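Local atomic coordinates of phospho-furanose lactonase (Mycoplasma synoviae, PDB entry 3OVG), a protein that hydrolyses phosphorylated furanose lactones such as D-xylono-1,4-lactone 5-phosphate, opening the ring with the help of two zinc ions held in each subunit. Residues I212-N218 with V235-G241; T23-H28 with T270-G276. All coordinates share one frame; numbering follows the deposited sequence.

Contact 1: residues I212-N218 with V235-G241; sequences IQISHLN and VTLCFDG. With ZN (zinc ion), chain H.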
loop_
_atom_site.group_PDB
_atom_site.type_symbol
_atom_site.label_atom_id
_atom_site.label_comp_id
_atom_site.label_asym_id
_atom_site.label_seq_id
_atom_site.Cartn_x
_atom_site.Cartn_y
_atom_site.Cartn_z
ATOM N N ILE A 212 -22.326 33.288 6.073
ATOM C CA ILE A 212 -21.227 32.334 6.114
ATOM C C ILE A 212 -21.430 31.247 7.148
ATOM O O ILE A 212 -21.546 31.526 8.350
ATOM C CB ILE A 212 -19.877 33.032 6.452
ATOM C CG1 ILE A 212 -19.580 34.180 5.472
ATOM C CG2 ILE A 212 -18.713 31.980 6.607
ATOM C CD1 ILE A 212 -18.210 34.835 5.714
ATOM N N GLN A 213 -21.433 30.007 6.678
ATOM C CA GLN A 213 -21.262 28.866 7.574
ATOM C C GLN A 213 -19.896 28.200 7.406
ATOM O O GLN A 213 -19.360 28.074 6.266
ATOM C CB GLN A 213 -22.325 27.817 7.297
ATOM C CG GLN A 213 -23.707 28.154 7.826
ATOM C CD GLN A 213 -24.724 27.136 7.363
ATOM O OE1 GLN A 213 -25.212 27.217 6.227
ATOM N NE2 GLN A 213 -25.057 26.170 8.237
ATOM N N ILE A 214 -19.336 27.762 8.533
ATOM C CA ILE A 214 -18.107 27.000 8.500
ATOM C C ILE A 214 -18.325 25.599 9.079
ATOM O O ILE A 214 -18.700 25.455 10.241
ATOM C CB ILE A 214 -16.952 27.713 9.222
ATOM C CG1 ILE A 214 -16.699 29.092 8.599
ATOM C CG2 ILE A 214 -15.671 26.864 9.106
ATOM C CD1 ILE A 214 -15.455 29.767 9.151
ATOM N N SER A 215 -18.072 24.570 8.271
ATOM C CA SER A 215 -18.386 23.186 8.666
ATOM C C SER A 215 -17.195 22.472 9.312
ATOM O O SER A 215 -16.039 22.876 9.111
ATOM C CB SER A 215 -18.860 22.376 7.438
ATOM O OG SER A 215 -20.276 22.304 7.379
ATOM N N HIS A 216 -17.510 21.399 10.046
ATOM C CA HIS A 216 -16.560 20.441 10.652
ATOM C C HIS A 216 -15.744 20.898 11.870
ATOM O O HIS A 216 -14.765 20.241 12.237
ATOM C CB HIS A 216 -15.624 19.832 9.625
ATOM C CG HIS A 216 -16.306 19.441 8.364
ATOM N ND1 HIS A 216 -17.483 18.722 8.348
ATOM C CD2 HIS A 216 -15.986 19.671 7.071
ATOM C CE1 HIS A 216 -17.876 18.554 7.101
ATOM N NE2 HIS A 216 -16.980 19.110 6.305
ATOM N N LEU A 217 -16.164 21.962 12.535
ATOM C CA LEU A 217 -15.411 22.384 13.694
ATOM C C LEU A 217 -15.510 21.291 14.763
ATOM O O LEU A 217 -14.683 21.238 15.663
ATOM C CB LEU A 217 -15.931 23.711 14.250
ATOM C CG LEU A 217 -15.327 24.981 13.634
ATOM C CD1 LEU A 217 -13.839 25.093 14.024
ATOM C CD2 LEU A 217 -15.530 25.024 12.136
ATOM N N ASN A 218 -16.528 20.435 14.666
ATOM C CA ASN A 218 -16.661 19.305 15.597
ATOM C C ASN A 218 -15.426 18.388 15.640
ATOM O O ASN A 218 -15.212 17.647 16.621
ATOM C CB ASN A 218 -17.917 18.500 15.253
ATOM C CG ASN A 218 -18.045 18.275 13.764
ATOM O OD1 ASN A 218 -18.411 19.194 13.020
ATOM N ND2 ASN A 218 -17.696 17.052 13.303
ATOM N N VAL A 235 -19.441 34.669 12.186
ATOM C CA VAL A 235 -19.882 33.618 11.270
ATOM C C VAL A 235 -20.659 32.577 12.066
ATOM O O VAL A 235 -20.821 32.708 13.278
ATOM C CB VAL A 235 -18.716 32.961 10.486
ATOM C CG1 VAL A 235 -18.007 33.999 9.596
ATOM C CG2 VAL A 235 -17.737 32.264 11.430
ATOM N N THR A 236 -21.176 31.570 11.373
ATOM C CA THR A 236 -21.956 30.494 12.008
ATOM C C THR A 236 -21.181 29.177 11.818
ATOM O O THR A 236 -20.626 28.896 10.727
ATOM C CB THR A 236 -23.382 30.427 11.389
ATOM O OG1 THR A 236 -24.068 31.649 11.658
ATOM C CG2 THR A 236 -24.212 29.224 11.893
ATOM N N LEU A 237 -21.089 28.413 12.897
ATOM C CA LEU A 237 -20.441 27.105 12.878
ATOM C C LEU A 237 -21.496 26.052 12.559
ATOM O O LEU A 237 -22.467 25.926 13.282
ATOM C CB LEU A 237 -19.760 26.804 14.244
ATOM C CG LEU A 237 -18.777 27.887 14.725
ATOM C CD1 LEU A 237 -18.049 27.545 16.039
ATOM C CD2 LEU A 237 -17.770 28.249 13.597
ATOM N N CYS A 238 -21.328 25.337 11.446
ATOM C CA CYS A 238 -22.193 24.209 11.105
ATOM C C CYS A 238 -21.560 22.927 11.612
ATOM O O CYS A 238 -20.610 22.436 11.044
ATOM C CB CYS A 238 -22.430 24.103 9.593
ATOM S SG CYS A 238 -23.543 22.721 9.154
ATOM N N PHE A 239 -22.084 22.373 12.700
ATOM C CA PHE A 239 -21.520 21.146 13.225
ATOM C C PHE A 239 -22.098 19.923 12.567
ATOM O O PHE A 239 -23.319 19.802 12.447
ATOM C CB PHE A 239 -21.789 21.038 14.738
ATOM C CG PHE A 239 -21.031 22.021 15.538
ATOM C CD1 PHE A 239 -19.648 21.895 15.678
ATOM C CD2 PHE A 239 -21.677 23.086 16.156
ATOM C CE1 PHE A 239 -18.926 22.807 16.442
ATOM C CE2 PHE A 239 -20.953 24.005 16.910
ATOM C CZ PHE A 239 -19.578 23.863 17.046
ATOM N N ASP A 240 -21.239 18.972 12.210
ATOM C CA ASP A 240 -21.721 17.597 12.134
ATOM C C ASP A 240 -21.067 16.866 13.321
ATOM O O ASP A 240 -20.650 17.528 14.274
ATOM C CB ASP A 240 -21.383 16.983 10.788
ATOM C CG ASP A 240 -19.902 16.935 10.557
ATOM O OD1 ASP A 240 -19.351 15.821 10.632
ATOM O OD2 ASP A 240 -19.291 18.001 10.309
ATOM N N GLY A 241 -20.970 15.532 13.278
ATOM C CA GLY A 241 -20.355 14.772 14.371
ATOM C C GLY A 241 -21.199 13.714 15.088
ATOM O O GLY A 241 -20.674 12.729 15.629
HETATM ZN ZN ZN H . -16.731 18.319 4.066
HETATM O O HOH W 1 -18.519 23.362 12.317
HETATM O O HOH W 2 -21.217 20.167 8.688
HETATM O O HOH W 3 -17.963 16.249 4.659
#
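His216 and Asp240 meet through a His-carboxylate hydrogen bond: ND1 of His216 lies 2.8 Å from OD2 of Asp240, which is close to the imidazole plane and is met on its syn side, but tilted 34° out of the carboxylate plane. Ring and carboxylate stand nearly perpendicular, 86° apart. Held at ND1 by this bond and at NE2 by a zinc ion 2.4 Å away, the imidazole of His216 is gripped at both nitrogens, which limits its rotation, while CB of Ser215 lies over one ring face. Asp240 is itself steadied by its backbone, whose N donates to OD1 of Asn218 at 3.0 Å from well above the amide plane. Behind these residues run two parallel strands: Ile214 N donates to Thr236 O at 2.8 Å, and Thr236 N and Cys238 N bond to Ile212 O and Ile214 O. Just past strand 212-215, a water accepts from Leu217 N and donates to Ile214 O. CD2 of Leu237 packs 4.1 Å from CG of Leu217; on the other face, CB of Cys238 meets OG of Ser215, whose main partner is His26. With helix 223-233 between the strands, this is a beta-alpha-beta unit of the TIM barrel, with a histidine ligand of the binuclear zinc site just after its first strand.

Contact 2: residues T23-H28 with T270-G276; sequences TDCHDH and TLSLDAG. With ZN (zinc ion), chain G.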
loop_
_atom_site.group_PDB
_atom_site.type_symbol
_atom_site.label_atom_id
_atom_site.label_comp_id
_atom_site.label_asym_id
_atom_site.label_seq_id
_atom_site.Cartn_x
_atom_site.Cartn_y
_atom_site.Cartn_z
ATOM N N THR A 23 -33.845 22.472 9.348
ATOM C CA THR A 23 -32.904 22.334 8.250
ATOM C C THR A 23 -31.609 21.661 8.674
ATOM O O THR A 23 -30.940 22.066 9.629
ATOM C CB THR A 23 -32.545 23.715 7.619
ATOM O OG1 THR A 23 -33.749 24.400 7.245
ATOM C CG2 THR A 23 -31.632 23.542 6.392
ATOM N N ASP A 24 -31.271 20.639 7.910
ATOM C CA ASP A 24 -30.023 19.930 8.016
ATOM C C ASP A 24 -29.104 20.693 7.071
ATOM O O ASP A 24 -29.315 20.649 5.855
ATOM C CB ASP A 24 -30.294 18.519 7.517
ATOM C CG ASP A 24 -29.049 17.706 7.284
ATOM O OD1 ASP A 24 -27.905 18.202 7.453
ATOM O OD2 ASP A 24 -29.253 16.524 6.937
ATOM N N CYS A 25 -28.091 21.368 7.615
ATOM C CA CYS A 25 -27.335 22.364 6.848
ATOM C C CYS A 25 -26.155 21.831 6.041
ATOM O O CYS A 25 -25.500 22.601 5.339
ATOM C CB CYS A 25 -26.878 23.521 7.748
ATOM S SG CYS A 25 -28.282 24.594 8.219
ATOM N N HIS A 26 -25.904 20.526 6.105
ATOM C CA HIS A 26 -24.805 19.934 5.358
ATOM C C HIS A 26 -24.966 18.424 5.302
ATOM O O HIS A 26 -24.774 17.740 6.290
ATOM C CB HIS A 26 -23.464 20.343 5.984
ATOM C CG HIS A 26 -22.259 19.811 5.274
ATOM N ND1 HIS A 26 -21.057 20.494 5.235
ATOM C CD2 HIS A 26 -22.066 18.659 4.585
ATOM C CE1 HIS A 26 -20.173 19.771 4.570
ATOM N NE2 HIS A 26 -20.758 18.655 4.166
ATOM N N ASP A 27 -25.341 17.915 4.131
ATOM C CA ASP A 27 -25.590 16.495 4.007
ATOM C C ASP A 27 -25.521 16.040 2.562
ATOM O O ASP A 27 -25.179 16.841 1.674
ATOM C CB ASP A 27 -26.939 16.146 4.646
ATOM C CG ASP A 27 -26.854 14.892 5.490
ATOM O OD1 ASP A 27 -26.204 13.931 5.025
ATOM O OD2 ASP A 27 -27.408 14.867 6.612
ATOM N N HIS A 28 -25.852 14.775 2.314
ATOM C CA HIS A 28 -25.628 14.212 1.003
ATOM C C HIS A 28 -26.650 13.156 0.741
ATOM O O HIS A 28 -27.189 12.598 1.669
ATOM C CB HIS A 28 -24.236 13.574 0.905
ATOM C CG HIS A 28 -23.137 14.530 1.192
ATOM N ND1 HIS A 28 -22.603 15.347 0.226
ATOM C CD2 HIS A 28 -22.521 14.859 2.351
ATOM C CE1 HIS A 28 -21.690 16.129 0.769
ATOM N NE2 HIS A 28 -21.631 15.858 2.061
ATOM N N THR A 270 -25.379 25.899 13.590
ATOM C CA THR A 270 -26.350 25.056 12.922
ATOM C C THR A 270 -25.909 23.605 13.078
ATOM O O THR A 270 -24.810 23.327 13.594
ATOM C CB THR A 270 -26.511 25.428 11.425
ATOM O OG1 THR A 270 -25.230 25.398 10.814
ATOM C CG2 THR A 270 -27.105 26.833 11.289
ATOM N N LEU A 271 -26.763 22.680 12.657
ATOM C CA LEU A 271 -26.495 21.247 12.801
ATOM C C LEU A 271 -26.630 20.558 11.435
ATOM O O LEU A 271 -27.201 21.117 10.506
ATOM C CB LEU A 271 -27.456 20.613 13.798
ATOM C CG LEU A 271 -27.105 20.682 15.296
ATOM C CD1 LEU A 271 -28.140 19.898 16.089
ATOM C CD2 LEU A 271 -25.709 20.088 15.503
ATOM N N SER A 272 -26.107 19.343 11.348
ATOM C CA SER A 272 -26.002 18.588 10.104
ATOM C C SER A 272 -25.579 17.173 10.477
ATOM O O SER A 272 -25.098 16.945 11.587
ATOM C CB SER A 272 -24.954 19.201 9.188
ATOM O OG SER A 272 -23.653 19.095 9.749
ATOM N N LEU A 273 -25.784 16.222 9.575
ATOM C CA LEU A 273 -25.260 14.874 9.765
ATOM C C LEU A 273 -24.002 14.656 8.870
ATOM O O LEU A 273 -23.121 13.835 9.182
ATOM C CB LEU A 273 -26.348 13.821 9.496
ATOM C CG LEU A 273 -27.244 13.509 10.700
ATOM C CD1 LEU A 273 -26.417 13.680 11.970
ATOM C CD2 LEU A 273 -28.459 14.382 10.769
ATOM N N ASP A 274 -23.895 15.427 7.787
ATOM C CA ASP A 274 -22.843 15.182 6.829
ATOM C C ASP A 274 -22.724 13.668 6.554
ATOM O O ASP A 274 -21.646 13.079 6.710
ATOM C CB ASP A 274 -21.496 15.743 7.335
ATOM C CG ASP A 274 -20.394 15.599 6.284
ATOM O OD1 ASP A 274 -20.751 15.588 5.107
ATOM O OD2 ASP A 274 -19.203 15.474 6.620
ATOM N N ALA A 275 -23.833 13.041 6.151
ATOM C CA ALA A 275 -23.861 11.597 5.923
ATOM C C ALA A 275 -23.327 11.300 4.517
ATOM O O ALA A 275 -24.082 10.950 3.595
ATOM C CB ALA A 275 -25.292 11.065 6.110
ATOM N N GLY A 276 -22.015 11.446 4.356
ATOM C CA GLY A 276 -21.406 11.415 3.036
ATOM C C GLY A 276 -20.651 10.141 2.707
ATOM O O GLY A 276 -19.849 10.124 1.772
HETATM ZN ZN ZN G . -19.876 16.596 3.334
HETATM O O HOH W 4 -29.379 23.401 11.646
HETATM O O HOH W 3 -17.963 16.249 4.659
HETATM O O HOH W 5 -18.771 14.529 2.448
#
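His26, His28 and Asp274 converge on one zinc ion, which binds NE2 of His26 at 2.4 Å, NE2 of His28 at 2.3 Å and OD1 of Asp274 at 2.2 Å. The two rings lie alongside the carboxylate and point the same way, their planes turned 63° and 53° from it. OD1 of Asp274 sits at the edge of the His28 ring but oblique to that of His26. Two waters also bind the ion, and carbamylated Lys155 belongs to both metal sites.

A second shell holds these ligands in place. With CG anti to the backbone N (chi1 -179°), the His26 side chain carries its ring to the metal, and its ND1 is hydrogen-bonded to Ser215 OG; ND1 of His28 is hydrogen-bonded to Asp70 OD2. Asp274 is tied down through its own backbone, its N donating to His26 O at 2.9 Å. Next to it, Asp27 OD1 takes two N-H groups, Ala275 N at 2.8 Å from above the carboxylate plane and His28 N on the anti lone pair, so that one carboxylate oxygen links the backbone of ligand His28 to the residue after ligand Asp274. Ala275 centres an inverse gamma turn.

Farther from the metal, Cys25 N donates to Leu271 O at 3.0 Å, almost straight, and SG of Cys25 packs 3.8 Å from CB of Thr270. The first and last strands of the barrel meet here, and the His-X-His pair with the late aspartate is the signature metal site of the amidohydrolase superfamily.

In the fold
Both contacts are buried in the core of the barrel, their centres about 10 Å apart, and neighbouring strands 236-239 and 269-271 connect them within one sheet. Contact 1 joins strands close in sequence and is mostly regular parallel pairing, with metal chemistry confined to one end. Contact 2 brings together segments 242 residues apart, has fewer backbone bonds, and relies more on ligands and the carboxylate of Asp27. Contact 1 lies inside the chain loop that contact 2 closes. Gln213 NE2 probably bonds to Thr270 OG1, and Phe239 O to Ser272 OG. Contact 1 gives one protein ligand to one zinc, contact 2 three to the other, and the two metals share a water.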